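Peptidase (Yersinia bercovieri, PDB 5NYW) is of unknown function but, as a multimeric ancestral beta-subunit of the Ntn-hydrolase clan related to proteasome and HslV subunits, is probably a peptidase. Local coordinates at residues L[14-19]-L[45-50]; L[39-44]-L[118-123]; L[52-57]-L[110-115]; L[56-61]-L[89-94]; L[125-130]-L[144-149]. One frame throughout, in Å; residues are numbered along the deposited sequence.

Contact 1 (L[14-19]-L[45-50]); sequences FASDSR and VVQSAG
V45 spreads its two methyl groups over one face of the F14 ring, and at this point the two beta sheets of the Ntn-hydrolase sandwich meet. Strand 14-16 belongs to the sheet that contains the N-terminal strand, strand 45-50 to the other. Their axes approach to 8.5 Å with directions 32° apart, so the strands pack through side chains, layer on layer. V45 CG1 makes a CH-pi contact 4.0 Å from the centroid of the F14 ring, only 14° off the ring normal. The other branch lies toward the far part of the ring, with V45 CG2 at 3.8 Å from F14 CE2. L33 packs against both residues. V46 turns to the opposite side of its strand and packs on F36.

Q47 and S16 bring the polar part of the interface. The glutamine has its CG anti to the carbonyl carbon and the chain runs on extended, which carries the amide across the layer between F14 and S16. The amide stands steeply to the F14 ring, and Q47 OE1 comes to the ring edge, 3.5 Å from F14 CD1. The buried amide nitrogen is shared, since Q47 NE2 also bonds V4 O. S16 OG is likewise used twice, giving its hydrogen to K32 O and accepting from the glutamine: Q47 NE2 donates to S16 OG over 3.0 Å, with an N-H...O angle of 146°.

Contact 2 (L[39-44]-L[118-123]); sequences PGERTL and GQIKGE
R42 to L44 runs antiparallel to G118 to I120 as neighbouring strands of one sheet, their axes 4.9 Å apart at closest. T43 and Q119 form the hydrogen-bonded pair: T43 N reaches Q119 O at 3.0 Å, and Q119 N returns a bond of the same length, 3.0 Å, to T43 O. R42 with I120 and L44 with G118 are the non-hydrogen-bonded pairs to either side. One step further out, K121 N donates to E41 O at 2.8 Å, where E41 and R42 make a classic beta bulge toward strand 33-38. The other strand leaves through a type II turn from I120 to E123, with G122 third in it.

On the R42 and I120 face, the carboxylate of E41 meets the arginine side-on. R42 NE bonds E41 OE1 at 2.9 Å and R42 NH2 bonds E41 OE2 at 2.9 Å, each oxygen using its syn lone pair. R42 bends at chi3 (-43°), which turns the guanidinium alongside I120; the isoleucine then covers one face of it, with I120 CG2 3.6 Å from R42 NH2. L44 CD1 touches I120 CG1 at 3.7 Å, and M80 of helix 80-98 packs on both residues. On the other face Q119 bonds Y198 and D201, besides E123 O.

R42 NH1 goes to the carbonyls of L74 and V77. Carboxylate and carbonyl oxygens thus engage all three guanidinium nitrogens, which should fix the group's rotation and probably offsets much of its charge beneath the isoleucine.

Contact 3 (L[52-57]-L[110-115]); sequences LATTQS and FNCNLL. Unlike the reference sequence in segment 110-115: C112 (reference Gly).
T54 and C112 meet in the tight part of this contact, where the first turns of helix 52-65 rest on the start of strand 112-120. T54 OG1 donates to F110 O over 2.7 Å, the one hydrogen bond between the segments. It approaches from above the carbonyl plane, 43° out of it and well off the C=O direction. The other branch of the threonine goes to sulfur: T54 CG2 is 3.5 Å from C112 SG. This cysteine stands where the reference sequence has glycine. T55 continues the packing with its methyl alone, since T55 CG2 lies 3.6 Å from C112 CB and 3.9 Å from L114 CD2. With its OG1 between the backbone N and the carbonyl carbon (chi1 66°), that methyl is left to face the strand.

The outer side is looser within the chain. The F110 ring leads away from the helix toward D98 and S99 of its own chain and N135 of a neighbouring subunit. Q56 and S57 face that subunit too, Q56 OE1 bonding E138 N there, while N113 on the opposite side of the strand bonds H129. The axes of helix and strand stay 8.7 Å apart, a separation of layers. A helix laid on the outer side of a sheet is one layer of the alpha-beta-beta-alpha sandwich of Ntn hydrolases, here close to a subunit interface.

Contact 4 (L[56-61]-L[89-94]); sequences QSIVSL and ETVREV
S57 OG has two partners, R97 NH2 of helix 80-98 and Y81 OH of a neighbouring subunit, while S57 CB rests 3.9 Å from V94 CG1. Everything else between the helices of 56-61 and 89-94 is packing, with the axes 9.4 Å apart at closest and crossing at 125°.

I58 carries much of it. CG1 is anti to the carbonyl carbon, and with chi2 at 168° the chain runs straight out to V91, where I58 CD1 meets V91 CG2 at 3.7 Å. Midway along the same chain, I58 CG1 lies 3.9 Å from V94 CG2. The shorter branch, I58 CG2, comes against T90 CG2 at 4.1 Å. T90 turns this methyl toward the other helix and keeps its hydroxyl at home, bonded to L86 O.

V94 answers from the other side by fitting among S57, I58 and L61. L61 slides past it in the opposite direction, and L61 CD1 touches V94 CG2 at 3.7 Å. The same methyl meets the carboxylate end of E93, with L61 CD1 3.7 Å from E93 OE1. That oxygen has its charged partner in R65, so leucine and salt bridge lie together; the L61 side chain is about 5 Å from a bound sulfate, probably from the crystallisation liquor.

Below, I58 and V91 both pack on C112 and L114 of strand 112-120. The pair of crossed helices seated on a sheet is one outer helical layer of the alpha-beta-beta-alpha sandwich of proteasome-type subunits.

Contact 5 (L[125-130]-L[144-149]); sequences LRLFHI and PYFQIG
H129 lays its CB over one face of the F146 ring, 3.8 Å from the ring centroid and 16° off the normal, a CH-pi contact. The imidazole then turns its edge toward the F146 face in a T-shaped pair, with ring centroids 5.8 Å apart and planes at 65°. At the F146 edge, near its plane, comes a backbone oxygen: L127 O lies 3.8 Å from F146 CE2. The imidazole has its own cover, for I148 CG2 rests over one of its faces, 3.9 Å from H129 NE2.

H129 has CG anti to its backbone N, which carries the ring along the layer past F146 to I148. On the other strand, chi1 of 57° turns CG2 of I148 to the imidazole. L127 passes F146 in the opposite direction, with L127 CG 3.9 Å from F146 CD2, and packs further on A5 and R7 of strand 2-7. L115 lies against both F146 and H129.

H129 NE2 is satisfied within its own sheet, by N113 OD1 on the adjacent strand, which probably helps to set the turn of the ring. Y145 and Q147 point to the other side of their strand, where the tyrosine hydroxyl bonds D159 and K155.

The strand axes, 7.8 Å apart, belong to different sheets. Aromatic and aliphatic side chains filling the space between two antiparallel sheets form the core between the two sheets of the Ntn-hydrolase alpha-beta-beta-alpha sandwich.

Overall arrangement
Contacts 1 and 5 are two parts of the same sheet-on-sheet interface, their centres 11 Å apart, and meet where A49 CB lies 3.7 Å from I148 CD1. Contact 2 pairs strands of one of these sheets at its far end, 20 Å from contact 1. On the outside of that sheet, contacts 3 and 4 share helix 52-65, with centres 7 Å apart, and both touch a neighbouring subunit. Within that sheet a probable backbone bond, Q47 N to L115 O at 2.8 Å, joins contacts 1 and 3. Contact 1 borders T1, probably the N-terminal nucleophile, as in proteasome-type hydrolases; D17 bonds its amino nitrogen weakly and A49 packs on it.

Contact 1 (L[14-19]-L[45-50])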
# COMPACT_ATOMS: atom_id res chain seq x y z
N PHE L 14 12.34 43.25 18.56
CA PHE L 14 11.37 42.77 17.58
C PHE L 14 10.78 43.89 16.74
O PHE L 14 10.49 44.97 17.26
CB PHE L 14 10.22 42.02 18.27
CG PHE L 14 10.67 40.92 19.17
CD1 PHE L 14 10.84 39.64 18.68
CD2 PHE L 14 10.92 41.14 20.50
CE1 PHE L 14 11.25 38.60 19.50
CE2 PHE L 14 11.32 40.10 21.33
CZ PHE L 14 11.49 38.84 20.83
N ALA L 15 10.56 43.63 15.45
CA ALA L 15 9.83 44.59 14.62
C ALA L 15 8.94 43.93 13.56
O ALA L 15 9.38 43.06 12.81
CB ALA L 15 10.78 45.53 13.96
N SER L 16 7.68 44.36 13.52
CA SER L 16 6.73 43.87 12.53
C SER L 16 5.94 45.00 11.89
O SER L 16 5.49 45.93 12.57
CB SER L 16 5.73 42.90 13.18
OG SER L 16 6.37 41.73 13.63
N ASP L 17 5.69 44.87 10.59
CA ASP L 17 4.77 45.78 9.93
C ASP L 17 3.35 45.24 10.15
O ASP L 17 3.15 44.34 10.96
CB ASP L 17 5.08 45.95 8.43
CG ASP L 17 4.51 44.83 7.58
OD1 ASP L 17 4.58 43.67 8.00
OD2 ASP L 17 3.95 45.12 6.50
N SER L 18 2.37 45.79 9.44
CA SER L 18 1.01 45.34 9.62
C SER L 18 0.23 45.20 8.32
O SER L 18 -0.88 44.67 8.34
CB SER L 18 0.28 46.30 10.56
OG SER L 18 0.27 47.63 10.06
N ARG L 19 0.81 45.62 7.20
CA ARG L 19 0.06 45.57 5.95
C ARG L 19 -0.10 44.11 5.57
O ARG L 19 0.87 43.38 5.43
CB ARG L 19 0.73 46.39 4.85
CG ARG L 19 -0.09 46.48 3.56
CD ARG L 19 0.42 47.57 2.61
NE ARG L 19 0.13 48.90 3.16
CZ ARG L 19 0.55 50.06 2.66
NH1 ARG L 19 1.29 50.09 1.55
NH2 ARG L 19 0.22 51.20 3.26
N VAL L 45 7.24 36.11 22.59
CA VAL L 45 6.78 36.89 21.44
C VAL L 45 6.66 36.03 20.19
O VAL L 45 7.60 35.30 19.83
CB VAL L 45 7.74 38.06 21.13
CG1 VAL L 45 7.28 38.83 19.89
CG2 VAL L 45 7.83 38.99 22.32
N VAL L 46 5.51 36.11 19.53
CA VAL L 46 5.29 35.39 18.29
C VAL L 46 5.03 36.36 17.14
O VAL L 46 4.13 37.20 17.23
CB VAL L 46 4.09 34.43 18.40
CG1 VAL L 46 3.85 33.75 17.07
CG2 VAL L 46 4.34 33.39 19.50
N GLN L 47 5.78 36.24 16.05
CA GLN L 47 5.55 37.12 14.90
C GLN L 47 5.05 36.34 13.68
O GLN L 47 5.54 35.25 13.40
CB GLN L 47 6.83 37.87 14.55
CG GLN L 47 7.21 38.94 15.56
CD GLN L 47 8.64 39.43 15.37
OE1 GLN L 47 9.59 38.67 15.54
NE2 GLN L 47 8.79 40.70 14.99
N SER L 48 4.13 36.94 12.94
CA SER L 48 3.45 36.22 11.87
C SER L 48 3.71 36.78 10.49
O SER L 48 3.74 38.00 10.27
CB SER L 48 1.93 36.20 12.09
OG SER L 48 1.60 35.61 13.32
N ALA L 49 3.87 35.83 9.57
CA ALA L 49 3.99 36.06 8.14
C ALA L 49 3.36 34.89 7.38
O ALA L 49 3.23 33.79 7.91
CB ALA L 49 5.42 36.22 7.75
N GLY L 50 2.98 35.13 6.14
CA GLY L 50 2.39 34.10 5.33
C GLY L 50 0.89 34.20 5.45
O GLY L 50 0.37 35.26 5.80

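Contact 2 (L[39-44]-L[118-123])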
# COMPACT_ATOMS: atom_id res chain seq x y z
N PRO L 39 3.97 37.99 34.34
CA PRO L 39 4.87 38.94 35.01
C PRO L 39 5.78 38.31 36.07
O PRO L 39 5.33 37.60 36.98
CB PRO L 39 3.90 39.96 35.64
CG PRO L 39 2.55 39.32 35.62
CD PRO L 39 2.57 38.44 34.39
N GLY L 40 7.08 38.58 35.92
CA GLY L 40 8.10 38.07 36.81
C GLY L 40 8.60 36.68 36.47
O GLY L 40 9.53 36.17 37.10
N GLU L 41 8.00 36.06 35.46
CA GLU L 41 8.33 34.67 35.15
C GLU L 41 8.61 34.35 33.69
O GLU L 41 9.51 33.57 33.39
CB GLU L 41 7.20 33.77 35.64
CG GLU L 41 7.57 32.30 35.64
CD GLU L 41 7.17 31.60 34.35
OE1 GLU L 41 6.16 32.03 33.75
OE2 GLU L 41 7.85 30.63 33.95
N ARG L 42 7.83 34.93 32.79
CA ARG L 42 7.95 34.57 31.38
C ARG L 42 7.44 35.61 30.41
O ARG L 42 6.45 36.29 30.68
CB ARG L 42 7.19 33.25 31.22
CG ARG L 42 6.65 32.83 29.90
CD ARG L 42 5.65 31.67 30.16
NE ARG L 42 6.23 30.75 31.14
CZ ARG L 42 6.43 29.44 30.95
NH1 ARG L 42 6.05 28.85 29.82
NH2 ARG L 42 7.00 28.73 31.90
N THR L 43 8.15 35.76 29.29
CA THR L 43 7.74 36.63 28.19
C THR L 43 8.05 36.01 26.82
O THR L 43 9.21 35.82 26.46
CB THR L 43 8.40 38.02 28.29
OG1 THR L 43 7.96 38.65 29.50
CG2 THR L 43 8.00 38.89 27.11
N LEU L 44 7.01 35.67 26.08
CA LEU L 44 7.16 35.05 24.77
C LEU L 44 6.51 35.90 23.68
O LEU L 44 5.37 36.36 23.84
CB LEU L 44 6.56 33.65 24.78
CG LEU L 44 7.41 32.48 25.26
CD1 LEU L 44 7.86 32.64 26.70
CD2 LEU L 44 6.61 31.20 25.08
N GLY L 118 12.12 35.15 23.24
CA GLY L 118 11.84 35.59 24.58
C GLY L 118 12.64 34.90 25.65
O GLY L 118 13.74 34.37 25.40
N GLN L 119 12.07 34.88 26.85
CA GLN L 119 12.76 34.30 27.99
C GLN L 119 11.76 33.66 28.93
O GLN L 119 10.71 34.24 29.22
CB GLN L 119 13.57 35.37 28.73
CG GLN L 119 14.55 34.83 29.74
CD GLN L 119 15.35 35.92 30.41
OE1 GLN L 119 14.95 37.09 30.40
NE2 GLN L 119 16.51 35.57 30.96
N ILE L 120 12.08 32.44 29.36
CA ILE L 120 11.37 31.77 30.45
C ILE L 120 12.32 31.71 31.64
O ILE L 120 13.47 31.28 31.49
CB ILE L 120 10.94 30.37 30.05
CG1 ILE L 120 9.89 30.44 28.93
CG2 ILE L 120 10.38 29.63 31.24
CD1 ILE L 120 9.57 29.10 28.34
N LYS L 121 11.86 32.14 32.82
CA LYS L 121 12.78 32.28 33.95
C LYS L 121 13.54 31.00 34.24
O LYS L 121 12.96 29.92 34.29
CB LYS L 121 12.05 32.77 35.21
CG LYS L 121 13.03 33.26 36.28
CD LYS L 121 12.33 33.89 37.49
CE LYS L 121 13.35 34.48 38.47
NZ LYS L 121 12.71 35.19 39.63
N GLY L 122 14.84 31.14 34.42
CA GLY L 122 15.72 30.00 34.61
C GLY L 122 16.58 29.74 33.40
O GLY L 122 17.41 28.83 33.40
N GLU L 123 16.35 30.49 32.33
CA GLU L 123 17.16 30.33 31.13
C GLU L 123 17.43 31.71 30.52
O GLU L 123 16.79 32.70 30.89
CB GLU L 123 16.47 29.38 30.13
CG GLU L 123 15.28 29.98 29.40
CD GLU L 123 14.67 29.04 28.36
OE1 GLU L 123 13.67 29.45 27.75
OE2 GLU L 123 15.20 27.92 28.14

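Contact 3 (L[52-57]-L[110-115])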
# COMPACT_ATOMS: atom_id res chain seq x y z
N LEU L 52 -2.70 34.60 6.34
CA LEU L 52 -3.34 35.22 7.50
C LEU L 52 -4.29 34.25 8.19
O LEU L 52 -4.36 34.23 9.42
CB LEU L 52 -4.08 36.49 7.09
CG LEU L 52 -4.81 37.22 8.23
CD1 LEU L 52 -3.84 37.74 9.27
CD2 LEU L 52 -5.66 38.35 7.69
N ALA L 53 -5.04 33.46 7.42
CA ALA L 53 -5.95 32.46 8.00
C ALA L 53 -5.19 31.44 8.86
O ALA L 53 -5.65 31.04 9.94
CB ALA L 53 -6.75 31.74 6.90
N THR L 54 -4.01 31.03 8.38
CA THR L 54 -3.17 30.08 9.11
C THR L 54 -2.60 30.64 10.41
O THR L 54 -2.81 30.06 11.47
CB THR L 54 -2.00 29.61 8.24
OG1 THR L 54 -2.50 29.06 7.03
CG2 THR L 54 -1.19 28.57 8.99
N THR L 55 -1.91 31.78 10.36
CA THR L 55 -1.28 32.30 11.58
C THR L 55 -2.31 32.74 12.62
O THR L 55 -2.10 32.53 13.82
CB THR L 55 -0.30 33.46 11.28
OG1 THR L 55 -1.00 34.61 10.78
CG2 THR L 55 0.77 33.02 10.30
N GLN L 56 -3.43 33.33 12.20
CA GLN L 56 -4.44 33.74 13.17
C GLN L 56 -4.99 32.53 13.92
O GLN L 56 -5.20 32.60 15.13
CB GLN L 56 -5.61 34.49 12.53
CG GLN L 56 -5.54 36.00 12.48
CD GLN L 56 -6.87 36.61 12.05
OE1 GLN L 56 -7.74 35.89 11.56
NE2 GLN L 56 -7.06 37.90 12.27
N SER L 57 -5.21 31.41 13.22
CA SER L 57 -5.70 30.20 13.89
C SER L 57 -4.65 29.69 14.85
O SER L 57 -4.97 29.32 15.98
CB SER L 57 -6.08 29.08 12.90
OG SER L 57 -7.44 29.15 12.51
N PHE L 110 -1.57 27.41 2.14
CA PHE L 110 -1.84 27.61 3.56
C PHE L 110 -0.58 27.76 4.41
O PHE L 110 -0.63 27.64 5.63
CB PHE L 110 -2.67 26.44 4.08
CG PHE L 110 -3.90 26.19 3.26
CD1 PHE L 110 -5.08 26.87 3.54
CD2 PHE L 110 -3.87 25.28 2.21
CE1 PHE L 110 -6.23 26.65 2.78
CE2 PHE L 110 -5.01 25.05 1.45
CZ PHE L 110 -6.18 25.74 1.73
N ASN L 111 0.56 28.00 3.76
CA ASN L 111 1.83 28.06 4.48
C ASN L 111 2.10 29.35 5.26
O ASN L 111 1.67 30.45 4.87
CB ASN L 111 2.99 27.76 3.52
CG ASN L 111 3.11 26.27 3.22
OD1 ASN L 111 2.34 25.45 3.73
ND2 ASN L 111 4.09 25.92 2.41
N CYS L 112 2.82 29.18 6.36
CA CYS L 112 3.25 30.28 7.22
C CYS L 112 4.66 30.11 7.76
O CYS L 112 5.21 29.01 7.83
CB CYS L 112 2.27 30.40 8.39
SG CYS L 112 2.30 28.91 9.52
N ASN L 113 5.26 31.24 8.14
CA ASN L 113 6.51 31.23 8.88
C ASN L 113 6.26 32.04 10.14
O ASN L 113 5.48 33.01 10.11
CB ASN L 113 7.68 31.82 8.07
CG ASN L 113 8.28 30.82 7.10
OD1 ASN L 113 9.29 30.19 7.40
ND2 ASN L 113 7.68 30.69 5.92
N LEU L 114 6.87 31.62 11.24
CA LEU L 114 6.74 32.30 12.51
C LEU L 114 8.09 32.58 13.14
O LEU L 114 9.05 31.84 12.90
CB LEU L 114 5.88 31.49 13.48
CG LEU L 114 4.49 31.11 12.99
CD1 LEU L 114 3.82 30.26 14.02
CD2 LEU L 114 3.70 32.36 12.77
N LEU L 115 8.15 33.65 13.93
CA LEU L 115 9.29 33.88 14.82
C LEU L 115 8.81 33.79 16.27
O LEU L 115 7.71 34.25 16.62
CB LEU L 115 9.96 35.23 14.54
CG LEU L 115 10.61 35.38 13.16
CD1 LEU L 115 11.38 36.66 13.07
CD2 LEU L 115 11.49 34.20 12.81

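Contact 4 (L[56-61]-L[89-94])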
# COMPACT_ATOMS: atom_id res chain seq x y z
N GLN L 56 -3.43 33.33 12.20
CA GLN L 56 -4.44 33.74 13.17
C GLN L 56 -4.99 32.53 13.92
O GLN L 56 -5.20 32.60 15.13
CB GLN L 56 -5.61 34.49 12.53
CG GLN L 56 -5.54 36.00 12.48
CD GLN L 56 -6.87 36.61 12.05
OE1 GLN L 56 -7.74 35.89 11.56
NE2 GLN L 56 -7.06 37.90 12.27
N SER L 57 -5.21 31.41 13.22
CA SER L 57 -5.70 30.20 13.89
C SER L 57 -4.65 29.69 14.85
O SER L 57 -4.97 29.32 15.98
CB SER L 57 -6.08 29.08 12.90
OG SER L 57 -7.44 29.15 12.51
N ILE L 58 -3.40 29.71 14.42
CA ILE L 58 -2.30 29.26 15.27
C ILE L 58 -2.28 30.09 16.55
O ILE L 58 -2.34 29.53 17.65
CB ILE L 58 -0.94 29.38 14.52
CG1 ILE L 58 -0.90 28.38 13.37
CG2 ILE L 58 0.23 29.13 15.45
CD1 ILE L 58 0.22 28.59 12.42
N VAL L 59 -2.26 31.41 16.41
CA VAL L 59 -2.27 32.28 17.57
C VAL L 59 -3.55 32.09 18.40
O VAL L 59 -3.49 31.97 19.62
CB VAL L 59 -2.14 33.75 17.14
CG1 VAL L 59 -2.45 34.68 18.31
CG2 VAL L 59 -0.74 34.02 16.60
N SER L 60 -4.71 32.00 17.75
CA SER L 60 -5.95 31.84 18.49
C SER L 60 -5.95 30.52 19.28
O SER L 60 -6.36 30.51 20.44
CB SER L 60 -7.15 31.90 17.55
OG SER L 60 -7.45 33.23 17.16
N LEU L 61 -5.48 29.43 18.66
CA LEU L 61 -5.42 28.13 19.34
C LEU L 61 -4.44 28.15 20.52
O LEU L 61 -4.70 27.54 21.54
CB LEU L 61 -5.05 27.00 18.36
CG LEU L 61 -6.11 26.44 17.40
CD1 LEU L 61 -5.51 25.37 16.51
CD2 LEU L 61 -7.34 25.90 18.12
N GLU L 89 3.89 21.95 16.37
CA GLU L 89 2.73 21.07 16.42
C GLU L 89 1.47 21.82 16.05
O GLU L 89 0.61 21.30 15.33
CB GLU L 89 2.59 20.43 17.81
CG GLU L 89 3.70 19.45 18.15
CD GLU L 89 3.70 19.01 19.60
OE1 GLU L 89 2.83 19.48 20.36
OE2 GLU L 89 4.61 18.23 19.98
N THR L 90 1.35 23.06 16.53
CA THR L 90 0.16 23.86 16.26
C THR L 90 0.16 24.31 14.78
O THR L 90 -0.91 24.47 14.18
CB THR L 90 0.09 25.10 17.18
OG1 THR L 90 0.43 24.73 18.51
CG2 THR L 90 -1.32 25.69 17.14
N VAL L 91 1.34 24.56 14.22
CA VAL L 91 1.47 24.84 12.79
C VAL L 91 0.98 23.68 11.90
O VAL L 91 0.15 23.89 11.01
CB VAL L 91 2.91 25.18 12.40
CG1 VAL L 91 3.06 25.13 10.90
CG2 VAL L 91 3.29 26.56 12.92
N ARG L 92 1.48 22.47 12.15
CA ARG L 92 1.06 21.28 11.38
C ARG L 92 -0.43 20.97 11.54
O ARG L 92 -1.10 20.61 10.58
CB ARG L 92 1.88 20.04 11.79
CG ARG L 92 3.31 20.02 11.27
CD ARG L 92 4.08 18.70 11.56
NE ARG L 92 4.38 18.46 12.97
CZ ARG L 92 5.53 18.82 13.57
NH1 ARG L 92 6.47 19.48 12.89
NH2 ARG L 92 5.73 18.55 14.86
N GLU L 93 -0.95 21.13 12.76
CA GLU L 93 -2.36 20.90 13.06
C GLU L 93 -3.29 21.77 12.22
O GLU L 93 -4.29 21.30 11.67
CB GLU L 93 -2.64 21.16 14.54
CG GLU L 93 -4.10 21.14 14.90
CD GLU L 93 -4.35 21.63 16.32
OE1 GLU L 93 -5.53 21.69 16.73
OE2 GLU L 93 -3.38 21.98 17.03
N VAL L 94 -2.98 23.06 12.18
CA VAL L 94 -3.79 24.02 11.44
C VAL L 94 -3.68 23.84 9.92
O VAL L 94 -4.70 23.85 9.23
CB VAL L 94 -3.39 25.44 11.83
CG1 VAL L 94 -4.03 26.46 10.90
CG2 VAL L 94 -3.77 25.68 13.28

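Contact 5 (L[125-130]-L[144-149])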
# COMPACT_ATOMS: atom_id res chain seq x y z
N LEU L 125 18.06 34.27 26.95
CA LEU L 125 17.24 34.60 25.80
C LEU L 125 17.29 33.52 24.76
O LEU L 125 18.36 33.00 24.48
CB LEU L 125 17.71 35.89 25.17
CG LEU L 125 17.93 37.00 26.16
CD1 LEU L 125 18.62 38.07 25.39
CD2 LEU L 125 16.60 37.46 26.73
N ARG L 126 16.14 33.19 24.17
CA ARG L 126 16.14 32.26 23.05
C ARG L 126 15.23 32.79 21.94
O ARG L 126 14.21 33.42 22.20
CB ARG L 126 15.71 30.87 23.50
CG ARG L 126 16.61 30.31 24.57
CD ARG L 126 16.30 28.87 24.94
NE ARG L 126 16.81 27.91 23.97
CZ ARG L 126 16.78 26.60 24.14
NH1 ARG L 126 16.29 26.10 25.28
NH2 ARG L 126 17.27 25.78 23.21
N LEU L 127 15.63 32.54 20.69
CA LEU L 127 14.91 33.01 19.51
C LEU L 127 14.84 31.91 18.45
O LEU L 127 15.87 31.34 18.12
CB LEU L 127 15.58 34.25 18.93
CG LEU L 127 15.09 34.76 17.57
CD1 LEU L 127 13.64 35.19 17.65
CD2 LEU L 127 15.97 35.89 17.02
N PHE L 128 13.65 31.61 17.94
CA PHE L 128 13.46 30.55 16.93
C PHE L 128 12.77 31.04 15.66
O PHE L 128 11.98 31.99 15.68
CB PHE L 128 12.62 29.35 17.46
CG PHE L 128 13.26 28.59 18.60
CD1 PHE L 128 13.31 29.12 19.89
CD2 PHE L 128 13.89 27.38 18.37
CE1 PHE L 128 13.90 28.42 20.93
CE2 PHE L 128 14.50 26.69 19.39
CZ PHE L 128 14.51 27.21 20.68
N HIS L 129 13.08 30.36 14.56
CA HIS L 129 12.32 30.51 13.32
C HIS L 129 11.59 29.20 13.04
O HIS L 129 12.24 28.20 12.76
CB HIS L 129 13.27 30.91 12.16
CG HIS L 129 12.62 30.93 10.81
ND1 HIS L 129 13.29 31.34 9.67
CD2 HIS L 129 11.38 30.56 10.39
CE1 HIS L 129 12.49 31.24 8.63
NE2 HIS L 129 11.32 30.77 9.04
N ILE L 130 10.26 29.22 13.07
CA ILE L 130 9.44 28.03 12.79
C ILE L 130 9.01 28.01 11.32
O ILE L 130 8.44 28.98 10.83
CB ILE L 130 8.15 27.94 13.69
CG1 ILE L 130 8.49 27.90 15.18
CG2 ILE L 130 7.34 26.69 13.38
CD1 ILE L 130 8.60 29.24 15.85
N PRO L 144 22.54 36.08 14.70
CA PRO L 144 21.75 36.57 15.83
C PRO L 144 20.40 37.18 15.47
O PRO L 144 19.78 37.77 16.35
CB PRO L 144 22.69 37.61 16.46
CG PRO L 144 23.47 38.15 15.33
CD PRO L 144 23.62 37.02 14.33
N TYR L 145 19.93 37.02 14.24
CA TYR L 145 18.62 37.57 13.84
C TYR L 145 17.91 36.67 12.80
O TYR L 145 18.57 35.91 12.08
CB TYR L 145 18.77 38.99 13.26
CG TYR L 145 19.36 39.00 11.87
CD1 TYR L 145 20.74 38.94 11.68
CD2 TYR L 145 18.53 39.00 10.73
CE1 TYR L 145 21.30 38.93 10.40
CE2 TYR L 145 19.08 38.98 9.44
CZ TYR L 145 20.47 38.95 9.28
OH TYR L 145 21.03 38.94 8.00
N PHE L 146 16.58 36.79 12.69
CA PHE L 146 15.78 36.10 11.67
C PHE L 146 14.85 37.07 10.97
O PHE L 146 14.36 38.01 11.59
CB PHE L 146 14.93 34.98 12.27
CG PHE L 146 15.72 33.81 12.74
CD1 PHE L 146 16.72 33.27 11.96
CD2 PHE L 146 15.45 33.24 13.98
CE1 PHE L 146 17.45 32.17 12.42
CE2 PHE L 146 16.17 32.15 14.44
CZ PHE L 146 17.17 31.61 13.66
N GLN L 147 14.58 36.85 9.69
CA GLN L 147 13.55 37.64 9.03
C GLN L 147 12.50 36.72 8.41
O GLN L 147 12.83 35.66 7.87
CB GLN L 147 14.15 38.53 7.94
CG GLN L 147 15.39 39.32 8.31
CD GLN L 147 15.97 40.02 7.08
OE1 GLN L 147 16.69 39.39 6.30
NE2 GLN L 147 15.69 41.31 6.92
N ILE L 148 11.23 37.13 8.44
CA ILE L 148 10.18 36.46 7.67
C ILE L 148 9.39 37.51 6.86
O ILE L 148 9.43 38.71 7.18
CB ILE L 148 9.23 35.64 8.59
CG1 ILE L 148 8.58 36.51 9.68
CG2 ILE L 148 10.00 34.48 9.25
CD1 ILE L 148 7.62 35.74 10.63
N GLY L 149 8.71 37.07 5.80
CA GLY L 149 8.01 37.98 4.91
C GLY L 149 8.93 38.62 3.88
O GLY L 149 9.92 38.00 3.46